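Local coordinates for protein acyl-CoA dehydrogenase (Bacillus anthracis, PDB 3OWA) that probably oxidises acyl-CoA thioesters to trans-2-enoyl-CoA, using a bound FAD as the electron acceptor, at residues A[11-16]-A[354-359]; A[323-328]-A[362-367]. All blocks are in the same frame, centred on the assembly; numbering follows the deposited sequence.

Contact 1. Residues A[11-16]-A[354-359]; sequences AVKGGS and IAEYAI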
loop_
_atom_site.group_PDB
_atom_site.type_symbol
_atom_site.label_atom_id
_atom_site.label_comp_id
_atom_site.label_asym_id
_atom_site.label_seq_id
_atom_site.Cartn_x
_atom_site.Cartn_y
_atom_site.Cartn_z
ATOM N N ALA A 11 -11.786 -7.972 36.923
ATOM C CA ALA A 11 -11.478 -7.384 35.581
ATOM C C ALA A 11 -12.108 -8.189 34.428
ATOM O O ALA A 11 -12.800 -9.188 34.667
ATOM C CB ALA A 11 -9.962 -7.246 35.399
ATOM N N VAL A 12 -11.884 -7.726 33.195
ATOM C CA VAL A 12 -12.472 -8.292 31.969
ATOM C C VAL A 12 -11.523 -9.336 31.366
ATOM O O VAL A 12 -10.324 -9.089 31.266
ATOM C CB VAL A 12 -12.751 -7.136 30.958
ATOM C CG1 VAL A 12 -12.935 -7.630 29.530
ATOM C CG2 VAL A 12 -13.943 -6.313 31.415
ATOM N N LYS A 13 -12.039 -10.501 30.976
ATOM C CA LYS A 13 -11.169 -11.550 30.439
ATOM C C LYS A 13 -10.734 -11.275 29.009
ATOM O O LYS A 13 -11.457 -10.643 28.241
ATOM C CB LYS A 13 -11.831 -12.923 30.504
ATOM C CG LYS A 13 -11.697 -13.589 31.863
ATOM C CD LYS A 13 -12.345 -14.965 31.902
ATOM C CE LYS A 13 -12.010 -15.665 33.236
ATOM N NZ LYS A 13 -12.886 -16.847 33.521
ATOM N N GLY A 14 -9.547 -11.765 28.665
ATOM C CA GLY A 14 -9.050 -11.681 27.300
ATOM C C GLY A 14 -9.956 -12.414 26.330
ATOM O O GLY A 14 -10.328 -13.567 26.572
ATOM N N GLY A 15 -10.329 -11.731 25.249
ATOM C CA GLY A 15 -11.176 -12.314 24.218
ATOM C C GLY A 15 -12.669 -12.294 24.525
ATOM O O GLY A 15 -13.476 -12.692 23.694
ATOM N N SER A 16 -13.044 -11.808 25.703
ATOM C CA SER A 16 -14.449 -11.828 26.109
ATOM C C SER A 16 -15.303 -10.807 25.358
ATOM O O SER A 16 -16.528 -10.976 25.263
ATOM C CB SER A 16 -14.618 -11.714 27.636
ATOM O OG SER A 16 -14.199 -10.457 28.151
ATOM N N ILE A 354 -0.458 -9.256 30.901
ATOM C CA ILE A 354 -0.611 -8.912 29.489
ATOM C C ILE A 354 -0.877 -10.124 28.623
ATOM O O ILE A 354 -1.647 -10.017 27.699
ATOM C CB ILE A 354 0.572 -8.086 28.933
ATOM C CG1 ILE A 354 0.282 -7.619 27.500
ATOM C CG2 ILE A 354 1.875 -8.856 29.052
ATOM C CD1 ILE A 354 -0.937 -6.627 27.381
ATOM N N ALA A 355 -0.248 -11.264 28.927
ATOM C CA ALA A 355 -0.474 -12.493 28.162
ATOM C C ALA A 355 -1.977 -12.823 28.123
ATOM O O ALA A 355 -2.457 -13.357 27.125
ATOM C CB ALA A 355 0.344 -13.669 28.722
ATOM N N GLU A 356 -2.710 -12.440 29.171
ATOM C CA GLU A 356 -4.183 -12.602 29.240
ATOM C C GLU A 356 -4.827 -11.991 27.994
ATOM O O GLU A 356 -5.811 -12.528 27.447
ATOM C CB GLU A 356 -4.729 -11.922 30.505
ATOM C CG GLU A 356 -6.233 -11.781 30.572
ATOM C CD GLU A 356 -6.943 -13.131 30.708
ATOM O OE1 GLU A 356 -6.309 -14.105 31.166
ATOM O OE2 GLU A 356 -8.137 -13.227 30.355
ATOM N N TYR A 357 -4.227 -10.894 27.519
ATOM C CA TYR A 357 -4.767 -10.167 26.383
ATOM C C TYR A 357 -3.979 -10.357 25.091
ATOM O O TYR A 357 -3.898 -9.438 24.275
ATOM C CB TYR A 357 -4.915 -8.700 26.746
ATOM C CG TYR A 357 -5.715 -8.547 28.011
ATOM C CD1 TYR A 357 -5.109 -8.161 29.192
ATOM C CD2 TYR A 357 -7.078 -8.831 28.024
ATOM C CE1 TYR A 357 -5.833 -8.051 30.363
ATOM C CE2 TYR A 357 -7.815 -8.711 29.168
ATOM C CZ TYR A 357 -7.192 -8.333 30.341
ATOM O OH TYR A 357 -7.933 -8.218 31.491
ATOM N N ALA A 358 -3.423 -11.555 24.894
ATOM C CA ALA A 358 -2.662 -11.858 23.665
ATOM C C ALA A 358 -3.487 -11.602 22.415
ATOM O O ALA A 358 -2.940 -11.139 21.421
ATOM C CB ALA A 358 -2.102 -13.286 23.666
ATOM N N ILE A 359 -4.796 -11.889 22.458
ATOM C CA ILE A 359 -5.652 -11.665 21.293
ATOM C C ILE A 359 -5.718 -10.190 20.914
ATOM O O ILE A 359 -5.449 -9.823 19.779
ATOM C CB ILE A 359 -7.064 -12.245 21.453
ATOM C CG1 ILE A 359 -7.006 -13.771 21.435
ATOM C CG2 ILE A 359 -7.968 -11.733 20.334
ATOM C CD1 ILE A 359 -8.308 -14.454 21.932
#
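Y357 reaches the first modelled residues of the chain, 11-16, through its ring and hydroxyl. From CB, with CG anti to the carbonyl carbon and beside the backbone N (chi1 -54°), the ring leaves its own backbone and stretches toward V12-G14. CD2 comes 3.5 Å from G14 CA, which lies oblique to the ring. Further out, CE2 lies 3.5 Å from G14 N, while V12 O sits at the ring edge, close to its plane. At the tip, Y357 OH donates a hydrogen bond of 2.6 Å to V12 O, arriving nearly along the C=O axis at 167°. The ring is flanked by its own neighbour: E356 CG stands 3.5 Å above the centre of one face.

E356 supplies the second grip. Its chain bends at chi2 and brings OE2 within 2.6 Å of G14 N, which meets the carboxylate on its anti side in a nearly straight bond. K13 CB rests 3.7 Å from the same OE2. Because G14 has no side chain, the backbones can approach closely, and G14 CA makes a CA-H...O contact of 3.4 Å with E356 O. G15, at positive phi in the type II turn K13-S16, presents CA to I359 CD1 at 4.2 Å, and S16 OG and N both bond K13 O.

Y357 is the N-cap residue of helix 358-383, so the contact fastens the N-terminal segment onto the helical C-terminal domain of the acyl-CoA dehydrogenase fold, where helix 348-355 meets this helix. L331 and R335 of helix 305-336 pack against Y357, and helix 411-427 lies against I359.

Contact 2. Residues A[323-328]-A[362-367]; sequences SSVYRT and SLNKVF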
loop_
_atom_site.group_PDB
_atom_site.type_symbol
_atom_site.label_atom_id
_atom_site.label_comp_id
_atom_site.label_asym_id
_atom_site.label_seq_id
_atom_site.Cartn_x
_atom_site.Cartn_y
_atom_site.Cartn_z
ATOM N N SER A 323 -8.384 4.254 19.651
ATOM C CA SER A 323 -9.339 3.729 20.631
ATOM C C SER A 323 -9.041 2.278 21.004
ATOM O O SER A 323 -9.021 1.927 22.185
ATOM C CB SER A 323 -10.781 3.855 20.144
ATOM O OG SER A 323 -11.056 5.167 19.676
ATOM N N SER A 324 -8.828 1.424 20.020
ATOM C CA SER A 324 -8.653 0.022 20.339
ATOM C C SER A 324 -7.279 -0.297 20.994
ATOM O O SER A 324 -7.172 -1.207 21.828
ATOM C CB SER A 324 -8.928 -0.870 19.105
ATOM O OG SER A 324 -8.027 -0.583 18.060
ATOM N N VAL A 325 -6.243 0.466 20.644
ATOM C CA VAL A 325 -4.917 0.261 21.259
ATOM C C VAL A 325 -4.919 0.648 22.747
ATOM O O VAL A 325 -4.401 -0.103 23.577
ATOM C CB VAL A 325 -3.767 0.982 20.480
ATOM C CG1 VAL A 325 -2.462 0.799 21.169
ATOM C CG2 VAL A 325 -3.628 0.394 19.077
ATOM N N TYR A 326 -5.454 1.822 23.081
ATOM C CA TYR A 326 -5.465 2.261 24.479
ATOM C C TYR A 326 -6.440 1.469 25.345
ATOM O O TYR A 326 -6.232 1.344 26.537
ATOM C CB TYR A 326 -5.684 3.773 24.618
ATOM C CG TYR A 326 -4.391 4.515 24.384
ATOM C CD1 TYR A 326 -4.113 5.120 23.148
ATOM C CD2 TYR A 326 -3.413 4.549 25.377
ATOM C CE1 TYR A 326 -2.876 5.772 22.935
ATOM C CE2 TYR A 326 -2.200 5.193 25.187
ATOM C CZ TYR A 326 -1.937 5.791 23.960
ATOM O OH TYR A 326 -0.735 6.418 23.787
ATOM N N ARG A 327 -7.462 0.908 24.714
ATOM C CA ARG A 327 -8.319 -0.065 25.353
ATOM C C ARG A 327 -7.467 -1.230 25.831
ATOM O O ARG A 327 -7.580 -1.639 26.969
ATOM C CB ARG A 327 -9.393 -0.563 24.384
ATOM C CG ARG A 327 -10.262 -1.695 24.934
ATOM C CD ARG A 327 -11.423 -1.983 24.021
ATOM N NE ARG A 327 -12.319 -3.015 24.536
ATOM C CZ ARG A 327 -13.372 -3.498 23.878
ATOM N NH1 ARG A 327 -13.686 -3.054 22.657
ATOM N NH2 ARG A 327 -14.110 -4.438 24.447
ATOM N N THR A 328 -6.627 -1.781 24.953
ATOM C CA THR A 328 -5.777 -2.892 25.334
ATOM C C THR A 328 -4.802 -2.506 26.460
ATOM O O THR A 328 -4.606 -3.281 27.416
ATOM C CB THR A 328 -5.004 -3.424 24.098
ATOM O OG1 THR A 328 -5.940 -3.880 23.124
ATOM C CG2 THR A 328 -4.097 -4.578 24.466
ATOM N N SER A 362 -2.403 -8.870 19.367
ATOM C CA SER A 362 -2.228 -9.244 17.959
ATOM C C SER A 362 -3.143 -8.418 17.064
ATOM O O SER A 362 -2.714 -7.932 16.012
ATOM C CB SER A 362 -2.499 -10.738 17.754
ATOM O OG SER A 362 -1.302 -11.481 17.914
ATOM N N LEU A 363 -4.393 -8.232 17.483
ATOM C CA LEU A 363 -5.299 -7.349 16.737
ATOM C C LEU A 363 -4.764 -5.928 16.586
ATOM O O LEU A 363 -4.885 -5.354 15.515
ATOM C CB LEU A 363 -6.717 -7.295 17.342
ATOM C CG LEU A 363 -7.460 -8.625 17.559
ATOM C CD1 LEU A 363 -8.790 -8.361 18.269
ATOM C CD2 LEU A 363 -7.637 -9.425 16.252
ATOM N N ASN A 364 -4.251 -5.356 17.664
ATOM C CA ASN A 364 -3.714 -3.989 17.653
ATOM C C ASN A 364 -2.550 -3.897 16.703
ATOM O O ASN A 364 -2.427 -2.942 15.931
ATOM C CB ASN A 364 -3.202 -3.599 19.038
ATOM C CG ASN A 364 -4.312 -3.262 20.034
ATOM O OD1 ASN A 364 -5.488 -3.048 19.689
ATOM N ND2 ASN A 364 -3.923 -3.201 21.285
ATOM N N LYS A 365 -1.688 -4.901 16.739
ATOM C CA LYS A 365 -0.530 -4.879 15.897
ATOM C C LYS A 365 -0.900 -4.882 14.407
ATOM O O LYS A 365 -0.365 -4.075 13.633
ATOM C CB LYS A 365 0.414 -6.032 16.244
ATOM C CG LYS A 365 1.781 -5.933 15.574
ATOM C CD LYS A 365 1.840 -6.677 14.266
ATOM C CE LYS A 365 3.100 -6.347 13.540
ATOM N NZ LYS A 365 3.306 -7.153 12.288
ATOM N N VAL A 366 -1.799 -5.791 14.008
ATOM C CA VAL A 366 -2.199 -5.885 12.627
ATOM C C VAL A 366 -3.020 -4.667 12.248
ATOM O O VAL A 366 -2.810 -4.050 11.190
ATOM C CB VAL A 366 -3.056 -7.164 12.336
ATOM C CG1 VAL A 366 -3.567 -7.123 10.868
ATOM C CG2 VAL A 366 -2.258 -8.425 12.608
ATOM N N PHE A 367 -3.956 -4.289 13.110
ATOM C CA PHE A 367 -4.850 -3.189 12.740
ATOM C C PHE A 367 -4.075 -1.880 12.674
ATOM O O PHE A 367 -4.231 -1.126 11.728
ATOM C CB PHE A 367 -5.993 -3.069 13.738
ATOM C CG PHE A 367 -7.063 -2.109 13.325
ATOM C CD1 PHE A 367 -8.083 -2.516 12.484
ATOM C CD2 PHE A 367 -7.091 -0.814 13.834
ATOM C CE1 PHE A 367 -9.094 -1.634 12.108
ATOM C CE2 PHE A 367 -8.084 0.082 13.457
ATOM C CZ PHE A 367 -9.095 -0.321 12.601
#
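N364 packs on V325 and lies beside S324 and T328, its side chain accounting for most of the touch between helices 305-336 and 358-383. The nonpolar part is small: V325 CG2 stands 4.0 Å from N364 CB and 3.8 Å from N364 CG, the two side chains crossing at a slant. With CG1 anti to the backbone N (chi1 177°), V325 turns CG2 to the asparagine. One turn further along helix 358-383, F367 CD2 approaches S324 OG at 4.3 Å.

The two segments run nearly antiparallel, 152° between their directions, with axes 9.6 Å apart. This is the kind of pairing expected in the antiparallel helical bundle that forms the C-terminal domain of acyl-CoA dehydrogenases. Helix 257-293 adds V274 and V277 against V325.

The polar part is centred on the N364 amide, which is probably turned over in the model. Its end modelled as ND2 lies 2.8 Å from T328 OG1, the two side chains meeting from opposite directions, and the end modelled as OD1 lies 3.3 Å from S324 O. The hydroxyls also have partners beyond the pair: T328 OG1 is hydrogen-bonded to Y504 OH of helix 490-520, and S324 OG to A320 O one turn back. Y504 also touches N364, and A505 of the same helix packs on F367.

How the contacts relate
Contacts 1 and 2 both use helix 358-383, the first at its N-terminal end and the second just along it, and their centres are about 12 Å apart. Helix 305-336 serves both: residues 323-328 form one side of contact 2, and L331 and R335, further along, pack on Y357 of contact 1. The centre of contact 2 lies about 6 Å from the centre of the chain, that of contact 1 about 15 Å. Both helices also carry residues that line an FAD pocket: I307 near the start of helix 305-336, and Q381 and I382 near the far end of helix 358-383.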